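Local coordinates for protein leucyl-trna synthetase (Plasmodium knowlesi, PDB 5FOF) that charges tRNA(Leu) with leucine and, through its editing domain, probably hydrolyses wrongly attached amino acids from that tRNA, at residues A[156-161]-A[167-172]; A[230-235]-A[241-246]; A[301-306]-A[312-317]. All coordinates share one frame; numbering follows the deposited sequence.

Contact 1: A[156-161]-A[167-172]; sequences PMLSKG and DLLILM
Leu-158 N donates to Asp-167 O over 2.6 Å, with an N-H...O angle of 153°, and this is the one direct hydrogen bond between the two segments, closing the surface loop that runs from strand 157-158 of the editing domain back toward strand 170-175. The N-H approaches from above the carbonyl plane of Asp-167, 42° out of it. A water completes the junction by taking a hydrogen bond from Asp-167 N and giving one to Leu-158 O at 2.8 Å. The main chains of both residues are therefore tied twice, once directly and once through solvent.

Leu-158 carries most of the apolar contact. Its CG lies anti to the backbone N (chi1 -176°), which lays the side chain alongside that of Asp-167, both pointing the same way. CB rests on the peptide after Leu-168, 3.9 Å from Leu-168 C. One branch does the rest: Leu-158 CD2 touches Leu-169 CB at 4.2 Å and lies 3.9 Å from Asp-167 OD2, so a methyl group flanks the carboxylate. In return, Asp-167 CB leans on the carbonyl, 3.5 Å from Leu-158 O.

Behind the junction, Ile-131 of helix 128-134 meets Pro-156, Leu-158 and Leu-169, while Leu-168 packs on Leu-146 and Tyr-147 of helix 143-151. The other edge of strand 157-158 is taken up by Met-126, bonded to the backbones of Met-157 and Ser-159 in a two-stranded parallel sheet. Just past the strand the chain bends in an ST turn, where Ser-159 OG accepts a hydrogen bond from Gly-161 N at 3.0 Å.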
loop_
_atom_site.group_PDB
_atom_site.type_symbol
_atom_site.label_atom_id
_atom_site.label_comp_id
_atom_site.label_asym_id
_atom_site.label_seq_id
_atom_site.Cartn_x
_atom_site.Cartn_y
_atom_site.Cartn_z
ATOM N N PRO A 156 5.666 -2.436 -17.821
ATOM C CA PRO A 156 6.349 -3.037 -18.970
ATOM C C PRO A 156 7.650 -3.710 -18.575
ATOM O O PRO A 156 8.154 -3.495 -17.469
ATOM C CB PRO A 156 6.658 -1.826 -19.847
ATOM C CG PRO A 156 6.890 -0.717 -18.872
ATOM C CD PRO A 156 6.033 -1.013 -17.665
ATOM N N MET A 157 8.197 -4.504 -19.492
ATOM C CA MET A 157 9.554 -5.049 -19.359
ATOM C C MET A 157 10.483 -4.272 -20.287
ATOM O O MET A 157 10.065 -3.875 -21.373
ATOM C CB MET A 157 9.565 -6.537 -19.691
ATOM C CG MET A 157 8.410 -7.303 -19.068
ATOM S SD MET A 157 8.758 -9.061 -18.897
ATOM C CE MET A 157 7.085 -9.670 -19.087
ATOM N N LEU A 158 11.719 -4.039 -19.842
ATOM C CA LEU A 158 12.725 -3.261 -20.598
ATOM C C LEU A 158 13.539 -4.137 -21.553
ATOM O O LEU A 158 13.930 -5.250 -21.196
ATOM C CB LEU A 158 13.683 -2.533 -19.637
ATOM C CG LEU A 158 14.763 -1.571 -20.174
ATOM C CD1 LEU A 158 14.178 -0.400 -20.960
ATOM C CD2 LEU A 158 15.614 -1.034 -19.020
ATOM N N SER A 159 13.822 -3.612 -22.748
ATOM C CA SER A 159 14.616 -4.328 -23.755
ATOM C C SER A 159 15.297 -3.380 -24.750
ATOM O O SER A 159 14.805 -2.287 -24.990
ATOM C CB SER A 159 13.704 -5.302 -24.510
ATOM O OG SER A 159 14.440 -6.145 -25.370
ATOM N N LYS A 160 16.440 -3.809 -25.297
ATOM C CA LYS A 160 17.066 -3.193 -26.495
ATOM C C LYS A 160 17.008 -4.159 -27.691
ATOM O O LYS A 160 17.728 -3.973 -28.680
ATOM C CB LYS A 160 18.551 -2.851 -26.247
ATOM C CG LYS A 160 18.846 -1.834 -25.155
ATOM C CD LYS A 160 20.260 -1.253 -25.269
ATOM C CE LYS A 160 21.367 -2.302 -25.153
ATOM N NZ LYS A 160 21.341 -3.081 -23.877
ATOM N N GLY A 161 16.183 -5.205 -27.589
ATOM C CA GLY A 161 16.114 -6.240 -28.621
ATOM C C GLY A 161 17.388 -7.046 -28.834
ATOM O O GLY A 161 17.625 -7.534 -29.943
ATOM N N ASP A 167 14.162 -7.831 -18.228
ATOM C CA ASP A 167 14.716 -6.693 -17.508
ATOM C C ASP A 167 13.581 -5.710 -17.194
ATOM O O ASP A 167 12.586 -5.634 -17.935
ATOM C CB ASP A 167 15.798 -6.033 -18.383
ATOM C CG ASP A 167 16.708 -5.072 -17.620
ATOM O OD1 ASP A 167 16.660 -4.998 -16.362
ATOM O OD2 ASP A 167 17.498 -4.388 -18.317
ATOM N N LEU A 168 13.731 -4.963 -16.106
ATOM C CA LEU A 168 12.782 -3.912 -15.731
ATOM C C LEU A 168 13.489 -2.550 -15.719
ATOM O O LEU A 168 14.695 -2.482 -15.481
ATOM C CB LEU A 168 12.212 -4.217 -14.349
ATOM C CG LEU A 168 11.579 -5.604 -14.185
ATOM C CD1 LEU A 168 11.494 -5.975 -12.717
ATOM C CD2 LEU A 168 10.212 -5.663 -14.847
ATOM N N LEU A 169 12.743 -1.476 -15.971
ATOM C CA LEU A 169 13.281 -0.110 -15.852
ATOM C C LEU A 169 13.097 0.397 -14.421
ATOM O O LEU A 169 11.972 0.652 -13.993
ATOM C CB LEU A 169 12.607 0.841 -16.846
ATOM C CG LEU A 169 13.040 2.319 -16.836
ATOM C CD1 LEU A 169 14.540 2.502 -16.641
ATOM C CD2 LEU A 169 12.606 3.017 -18.123
ATOM N N ILE A 170 14.203 0.537 -13.690
ATOM C CA ILE A 170 14.178 0.964 -12.291
ATOM C C ILE A 170 14.744 2.371 -12.213
ATOM O O ILE A 170 15.912 2.567 -12.494
ATOM C CB ILE A 170 15.011 0.003 -11.413
ATOM C CG1 ILE A 170 14.461 -1.430 -11.512
ATOM C CG2 ILE A 170 15.046 0.456 -9.958
ATOM C CD1 ILE A 170 12.975 -1.560 -11.224
ATOM N N LEU A 171 13.925 3.346 -11.830
ATOM C CA LEU A 171 14.390 4.731 -11.756
ATOM C C LEU A 171 15.252 4.949 -10.528
ATOM O O LEU A 171 16.247 5.686 -10.588
ATOM C CB LEU A 171 13.236 5.724 -11.763
ATOM C CG LEU A 171 12.342 5.716 -13.008
ATOM C CD1 LEU A 171 11.088 6.543 -12.746
ATOM C CD2 LEU A 171 13.065 6.237 -14.243
ATOM N N MET A 172 14.877 4.323 -9.415
ATOM C CA MET A 172 15.710 4.362 -8.223
ATOM C C MET A 172 15.358 3.281 -7.222
ATOM O O MET A 172 14.329 2.663 -7.307
ATOM C CB MET A 172 15.651 5.756 -7.560
ATOM C CG MET A 172 14.684 5.941 -6.395
ATOM S SD MET A 172 14.648 7.611 -5.693
ATOM C CE MET A 172 16.385 8.072 -5.794
HETATM O O HOH W 1 12.504 -7.658 -20.678
#

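Contact 2: A[230-235]-A[241-246]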
loop_
_atom_site.group_PDB
_atom_site.type_symbol
_atom_site.label_atom_id
_atom_site.label_comp_id
_atom_site.label_asym_id
_atom_site.label_seq_id
_atom_site.Cartn_x
_atom_site.Cartn_y
_atom_site.Cartn_z
ATOM N N ARG A 230 3.088 7.430 21.390
ATOM C CA ARG A 230 3.854 7.250 22.640
ATOM C C ARG A 230 5.317 7.733 22.558
ATOM O O ARG A 230 5.860 8.182 23.557
ATOM C CB ARG A 230 3.820 5.777 23.079
ATOM C CG ARG A 230 4.422 5.492 24.454
ATOM C CD ARG A 230 4.250 4.032 24.878
ATOM N NE ARG A 230 5.242 3.118 24.293
ATOM C CZ ARG A 230 6.522 3.003 24.679
ATOM N NH1 ARG A 230 7.038 3.756 25.656
ATOM N NH2 ARG A 230 7.314 2.125 24.068
ATOM N N LYS A 231 5.944 7.643 21.382
ATOM C CA LYS A 231 7.296 8.175 21.158
ATOM C C LYS A 231 7.330 9.246 20.043
ATOM O O LYS A 231 8.238 9.239 19.196
ATOM C CB LYS A 231 8.271 7.046 20.804
ATOM C CG LYS A 231 8.108 5.734 21.560
ATOM C CD LYS A 231 8.774 4.606 20.777
ATOM C CE LYS A 231 8.722 3.268 21.495
ATOM N NZ LYS A 231 9.573 2.253 20.807
ATOM N N GLN A 232 6.356 10.167 20.049
ATOM C CA GLN A 232 6.394 11.365 19.194
ATOM C C GLN A 232 7.836 11.812 19.012
ATOM O O GLN A 232 8.327 11.898 17.892
ATOM C CB GLN A 232 5.597 12.521 19.831
ATOM C CG GLN A 232 4.079 12.471 19.611
ATOM C CD GLN A 232 3.242 12.985 20.804
ATOM O OE1 GLN A 232 3.713 13.770 21.641
ATOM N NE2 GLN A 232 1.981 12.551 20.865
ATOM N N ALA A 233 8.512 12.040 20.138
ATOM C CA ALA A 233 9.849 12.636 20.164
ATOM C C ALA A 233 10.890 11.879 19.334
ATOM O O ALA A 233 11.578 12.469 18.494
ATOM C CB ALA A 233 10.321 12.761 21.606
ATOM N N TYR A 234 10.986 10.574 19.582
ATOM C CA TYR A 234 11.940 9.690 18.894
ATOM C C TYR A 234 11.723 9.649 17.369
ATOM O O TYR A 234 12.649 9.866 16.577
ATOM C CB TYR A 234 11.853 8.265 19.478
ATOM C CG TYR A 234 12.550 7.214 18.633
ATOM C CD1 TYR A 234 13.940 7.242 18.453
ATOM C CD2 TYR A 234 11.821 6.213 17.986
ATOM C CE1 TYR A 234 14.580 6.299 17.663
ATOM C CE2 TYR A 234 12.455 5.263 17.197
ATOM C CZ TYR A 234 13.832 5.309 17.038
ATOM O OH TYR A 234 14.458 4.364 16.257
ATOM N N TYR A 235 10.494 9.366 16.969
ATOM C CA TYR A 235 10.167 9.255 15.554
ATOM C C TYR A 235 10.372 10.581 14.785
ATOM O O TYR A 235 10.676 10.553 13.587
ATOM C CB TYR A 235 8.740 8.713 15.365
ATOM C CG TYR A 235 8.616 7.207 15.497
ATOM C CD1 TYR A 235 9.032 6.361 14.465
ATOM C CD2 TYR A 235 8.065 6.624 16.633
ATOM C CE1 TYR A 235 8.913 4.981 14.561
ATOM C CE2 TYR A 235 7.952 5.238 16.743
ATOM C CZ TYR A 235 8.376 4.424 15.703
ATOM O OH TYR A 235 8.245 3.053 15.796
ATOM N N LEU A 241 9.061 13.640 10.388
ATOM C CA LEU A 241 7.688 13.648 10.908
ATOM C C LEU A 241 7.494 14.760 11.936
ATOM O O LEU A 241 8.446 15.162 12.615
ATOM C CB LEU A 241 7.365 12.311 11.562
ATOM C CG LEU A 241 7.364 11.072 10.664
ATOM C CD1 LEU A 241 7.265 9.804 11.506
ATOM C CD2 LEU A 241 6.230 11.130 9.655
ATOM N N LYS A 242 6.260 15.247 12.041
ATOM C CA LYS A 242 5.891 16.295 13.006
ATOM C C LYS A 242 4.779 15.752 13.895
ATOM O O LYS A 242 3.898 15.050 13.401
ATOM C CB LYS A 242 5.401 17.566 12.282
ATOM C CG LYS A 242 6.364 18.170 11.249
ATOM C CD LYS A 242 7.044 19.467 11.693
ATOM C CE LYS A 242 8.119 19.244 12.758
ATOM N NZ LYS A 242 8.731 20.517 13.251
ATOM N N ASP A 243 4.819 16.085 15.185
ATOM C CA ASP A 243 3.761 15.742 16.168
ATOM C C ASP A 243 2.322 15.888 15.641
ATOM O O ASP A 243 1.466 15.016 15.859
ATOM C CB ASP A 243 3.908 16.635 17.408
ATOM C CG ASP A 243 2.850 16.356 18.467
ATOM O OD1 ASP A 243 3.115 15.498 19.329
ATOM O OD2 ASP A 243 1.767 17.002 18.452
ATOM N N GLU A 244 2.080 17.017 14.975
ATOM C CA GLU A 244 0.768 17.346 14.410
ATOM C C GLU A 244 0.301 16.416 13.302
ATOM O O GLU A 244 -0.884 16.323 13.070
ATOM C CB GLU A 244 0.717 18.796 13.903
ATOM C CG GLU A 244 1.792 19.188 12.884
ATOM C CD GLU A 244 2.923 20.042 13.465
ATOM O OE1 GLU A 244 3.278 19.867 14.663
ATOM O OE2 GLU A 244 3.464 20.887 12.708
ATOM N N PHE A 245 1.216 15.739 12.620
ATOM C CA PHE A 245 0.847 14.783 11.568
ATOM C C PHE A 245 0.425 13.394 12.068
ATOM O O PHE A 245 0.041 12.551 11.261
ATOM C CB PHE A 245 2.002 14.605 10.581
ATOM C CG PHE A 245 2.435 15.874 9.879
ATOM C CD1 PHE A 245 1.614 17.015 9.804
ATOM C CD2 PHE A 245 3.681 15.904 9.233
ATOM C CE1 PHE A 245 2.046 18.155 9.137
ATOM C CE2 PHE A 245 4.112 17.041 8.563
ATOM C CZ PHE A 245 3.295 18.168 8.515
ATOM N N LEU A 246 0.462 13.168 13.379
ATOM C CA LEU A 246 0.402 11.828 13.943
ATOM C C LEU A 246 -0.878 11.580 14.696
ATOM O O LEU A 246 -0.907 10.693 15.556
ATOM C CB LEU A 246 1.553 11.627 14.924
ATOM C CG LEU A 246 2.930 11.922 14.365
ATOM C CD1 LEU A 246 3.962 11.882 15.483
ATOM C CD2 LEU A 246 3.268 10.944 13.248
#
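After helix 232-238 the chain folds back on it, so that a single 3-10 turn, 243-245, packs beside the first turn of the helix. The backbones come nearest at Gln-232 and Asp-243, whose CA atoms are 5.9 Å apart; the CA atoms of Tyr-235 and Leu-241 are 6.9 Å apart. Inside the segments, Tyr-235 N bonds to Lys-231 O and Phe-245 N to Lys-242 O, but no hydrogen bond crosses between them.

Apolar groups fill the middle. Leu-241 CD1 reaches across to Tyr-235 CB at 4.3 Å. Gln-232 CG lies anti to the carbonyl carbon (chi1 -82°), which carries it toward Asp-243 OD1 and to Leu-246 CD1 at 4.2 Å, the last two side chains crossing at a slant. Leu-197 of strand 194-198 backs both leucines, and Ile-228 of helix 219-230 touches Tyr-235 and Leu-246.

At the Gln-232 end, the carboxylate of Asp-243 stands nearly upright against the amide, their planes 84° apart, with OD1 over the amide face. As modelled, Gln-232 OE1 and Asp-243 OD1 are 2.9 Å apart, two acceptors; OD1 is equally near Gln-232 CD, so the placing of these groups is doubtful.

Contact 3: A[301-306]-A[312-317]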
loop_
_atom_site.group_PDB
_atom_site.type_symbol
_atom_site.label_atom_id
_atom_site.label_comp_id
_atom_site.label_asym_id
_atom_site.label_seq_id
_atom_site.Cartn_x
_atom_site.Cartn_y
_atom_site.Cartn_z
ATOM N N GLU A 301 -21.854 4.070 3.823
ATOM C CA GLU A 301 -22.685 3.966 2.599
ATOM C C GLU A 301 -21.749 3.805 1.377
ATOM O O GLU A 301 -20.625 4.312 1.405
ATOM C CB GLU A 301 -23.713 5.111 2.394
ATOM C CG GLU A 301 -23.467 6.443 3.089
ATOM C CD GLU A 301 -23.912 6.427 4.546
ATOM O OE1 GLU A 301 -25.140 6.384 4.795
ATOM O OE2 GLU A 301 -23.031 6.452 5.436
ATOM N N PRO A 302 -22.179 3.106 0.320
ATOM C CA PRO A 302 -23.513 2.522 0.184
ATOM C C PRO A 302 -23.566 1.051 0.610
ATOM O O PRO A 302 -24.271 0.256 -0.018
ATOM C CB PRO A 302 -23.785 2.678 -1.322
ATOM C CG PRO A 302 -22.442 2.507 -1.943
ATOM C CD PRO A 302 -21.464 3.129 -0.972
ATOM N N TYR A 303 -22.838 0.693 1.667
ATOM C CA TYR A 303 -22.729 -0.695 2.127
ATOM C C TYR A 303 -23.202 -0.905 3.571
ATOM O O TYR A 303 -22.865 -1.917 4.189
ATOM C CB TYR A 303 -21.257 -1.138 2.025
ATOM C CG TYR A 303 -20.637 -0.886 0.680
ATOM C CD1 TYR A 303 -21.189 -1.446 -0.467
ATOM C CD2 TYR A 303 -19.491 -0.094 0.548
ATOM C CE1 TYR A 303 -20.623 -1.235 -1.713
ATOM C CE2 TYR A 303 -18.916 0.125 -0.699
ATOM C CZ TYR A 303 -19.489 -0.449 -1.823
ATOM O OH TYR A 303 -18.947 -0.250 -3.061
ATOM N N LYS A 304 -23.998 0.022 4.100
ATOM C CA LYS A 304 -24.294 0.049 5.530
ATOM C C LYS A 304 -25.055 -1.224 5.953
ATOM O O LYS A 304 -26.021 -1.636 5.302
ATOM C CB LYS A 304 -25.061 1.321 5.887
ATOM C CG LYS A 304 -24.913 1.798 7.328
ATOM C CD LYS A 304 -25.683 3.105 7.549
ATOM C CE LYS A 304 -24.854 4.162 8.265
ATOM N NZ LYS A 304 -25.440 5.528 8.134
ATOM N N GLY A 305 -24.567 -1.872 7.014
ATOM C CA GLY A 305 -25.146 -3.117 7.504
ATOM C C GLY A 305 -24.784 -4.388 6.753
ATOM O O GLY A 305 -25.181 -5.465 7.195
ATOM N N MET A 306 -24.025 -4.285 5.650
ATOM C CA MET A 306 -23.648 -5.469 4.838
ATOM C C MET A 306 -22.596 -6.330 5.501
ATOM O O MET A 306 -21.803 -5.862 6.319
ATOM C CB MET A 306 -23.079 -5.092 3.476
ATOM C CG MET A 306 -24.086 -4.635 2.463
ATOM S SD MET A 306 -23.238 -4.280 0.921
ATOM C CE MET A 306 -23.244 -5.886 0.134
ATOM N N ARG A 312 -16.769 -6.345 0.412
ATOM C CA ARG A 312 -15.412 -6.532 -0.138
ATOM C C ARG A 312 -15.415 -6.693 -1.638
ATOM O O ARG A 312 -14.665 -6.018 -2.331
ATOM C CB ARG A 312 -14.738 -7.758 0.491
ATOM C CG ARG A 312 -13.319 -8.018 0.026
ATOM C CD ARG A 312 -12.652 -9.063 0.894
ATOM N NE ARG A 312 -12.475 -8.590 2.265
ATOM C CZ ARG A 312 -12.001 -9.331 3.261
ATOM N NH1 ARG A 312 -11.614 -10.586 3.051
ATOM N NH2 ARG A 312 -11.896 -8.814 4.472
ATOM N N LYS A 313 -16.284 -7.566 -2.120
ATOM C CA LYS A 313 -16.413 -7.838 -3.555
ATOM C C LYS A 313 -16.881 -6.610 -4.331
ATOM O O LYS A 313 -16.399 -6.357 -5.435
ATOM C CB LYS A 313 -17.384 -9.003 -3.814
ATOM C CG LYS A 313 -17.265 -9.611 -5.198
ATOM C CD LYS A 313 -18.480 -10.429 -5.614
ATOM C CE LYS A 313 -18.293 -10.884 -7.060
ATOM N NZ LYS A 313 -19.417 -11.695 -7.605
ATOM N N LEU A 314 -17.829 -5.873 -3.759
ATOM C CA LEU A 314 -18.344 -4.652 -4.371
ATOM C C LEU A 314 -17.273 -3.561 -4.449
ATOM O O LEU A 314 -17.157 -2.863 -5.469
ATOM C CB LEU A 314 -19.608 -4.159 -3.639
ATOM C CG LEU A 314 -20.833 -5.106 -3.734
ATOM C CD1 LEU A 314 -21.972 -4.625 -2.849
ATOM C CD2 LEU A 314 -21.344 -5.302 -5.156
ATOM N N VAL A 315 -16.480 -3.442 -3.385
ATOM C CA VAL A 315 -15.409 -2.437 -3.321
ATOM C C VAL A 315 -14.323 -2.740 -4.359
ATOM O O VAL A 315 -13.838 -1.822 -5.016
ATOM C CB VAL A 315 -14.808 -2.308 -1.897
ATOM C CG1 VAL A 315 -13.617 -1.356 -1.877
ATOM C CG2 VAL A 315 -15.856 -1.800 -0.927
ATOM N N LYS A 316 -13.962 -4.017 -4.509
ATOM C CA LYS A 316 -12.948 -4.419 -5.496
ATOM C C LYS A 316 -13.427 -4.138 -6.923
ATOM O O LYS A 316 -12.632 -3.689 -7.762
ATOM C CB LYS A 316 -12.536 -5.894 -5.324
ATOM C CG LYS A 316 -11.670 -6.124 -4.089
ATOM C CD LYS A 316 -11.588 -7.583 -3.674
ATOM C CE LYS A 316 -10.894 -8.431 -4.713
ATOM N NZ LYS A 316 -10.454 -9.716 -4.113
ATOM N N GLN A 317 -14.718 -4.382 -7.170
ATOM C CA GLN A 317 -15.376 -4.042 -8.447
ATOM C C GLN A 317 -15.329 -2.533 -8.683
ATOM O O GLN A 317 -15.029 -2.094 -9.788
ATOM C CB GLN A 317 -16.838 -4.552 -8.495
ATOM C CG GLN A 317 -16.975 -6.067 -8.672
ATOM C CD GLN A 317 -18.417 -6.589 -8.577
ATOM O OE1 GLN A 317 -19.309 -5.928 -8.047
ATOM N NE2 GLN A 317 -18.636 -7.789 -9.085
HETATM O O HOH W 2 -19.393 -1.427 -6.200
#
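Apolar contacts make up the direct meeting of Tyr-303 and Met-306 with Leu-314 and Val-315. The tyrosine ring lies against the helix, spanning the two aliphatic residues: Tyr-303 CE1 touches Leu-314 CB at 3.6 Å, and the other carbon ortho to the hydroxyl, Tyr-303 CE2, touches Val-315 CG2, also at 3.6 Å. Both groups come at the ring obliquely, from the same side of its plane. Pro-302 is on the opposite side, its CD offset toward the ring's rim. Leu-314 has a second neighbour, for its CD1 meets Met-306 CE at 3.5 Å, with the methionine crossing it at about a right angle. A bend at the last torsion of Met-306 (chi3 88°) turns that methyl toward the leucine.

Polar links are indirect. A water donates to Leu-314 O at 2.8 Å. The same water makes a weak bond with Tyr-303 OH, 3.4 Å from water oxygen to OH, tying the hydroxyl only loosely to the helix backbone. Within the loop, Lys-304 NZ and Glu-301 OE1 form a long salt bridge of 3.5 Å.

On the helix, Arg-312 pairs with Glu-87 and Val-315 packs on Pro-86. In the loop, Met-306 N bonds to Tyr-303 O, and both side chains meet the same helix: a type II beta turn from Tyr-303 to Met-306, following cis-Pro-302 and with Gly-305 at positive phi, folded onto helix 308-321, the next helix in the chain.

All three contacts are local, each joining segments on either side of a five-residue gap, and they lie far apart, with centres 34 to 38 Å from one another. Contact 2 is the buried one, contact 1 is partly buried and contact 3 lies on the surface. They share no helix or strand, although contact 1 includes strand 170-175 of the large mixed sheet and contact 2 packs on its strand 194-198. Chemistry varies with place: contact 2 is held by leucine packing without any hydrogen bond across, and contact 3 by an aromatic ring and a methionine set against a helix. A water bridges the segments in both contacts 1 and 3, but contact 1 alone adds a direct backbone bond.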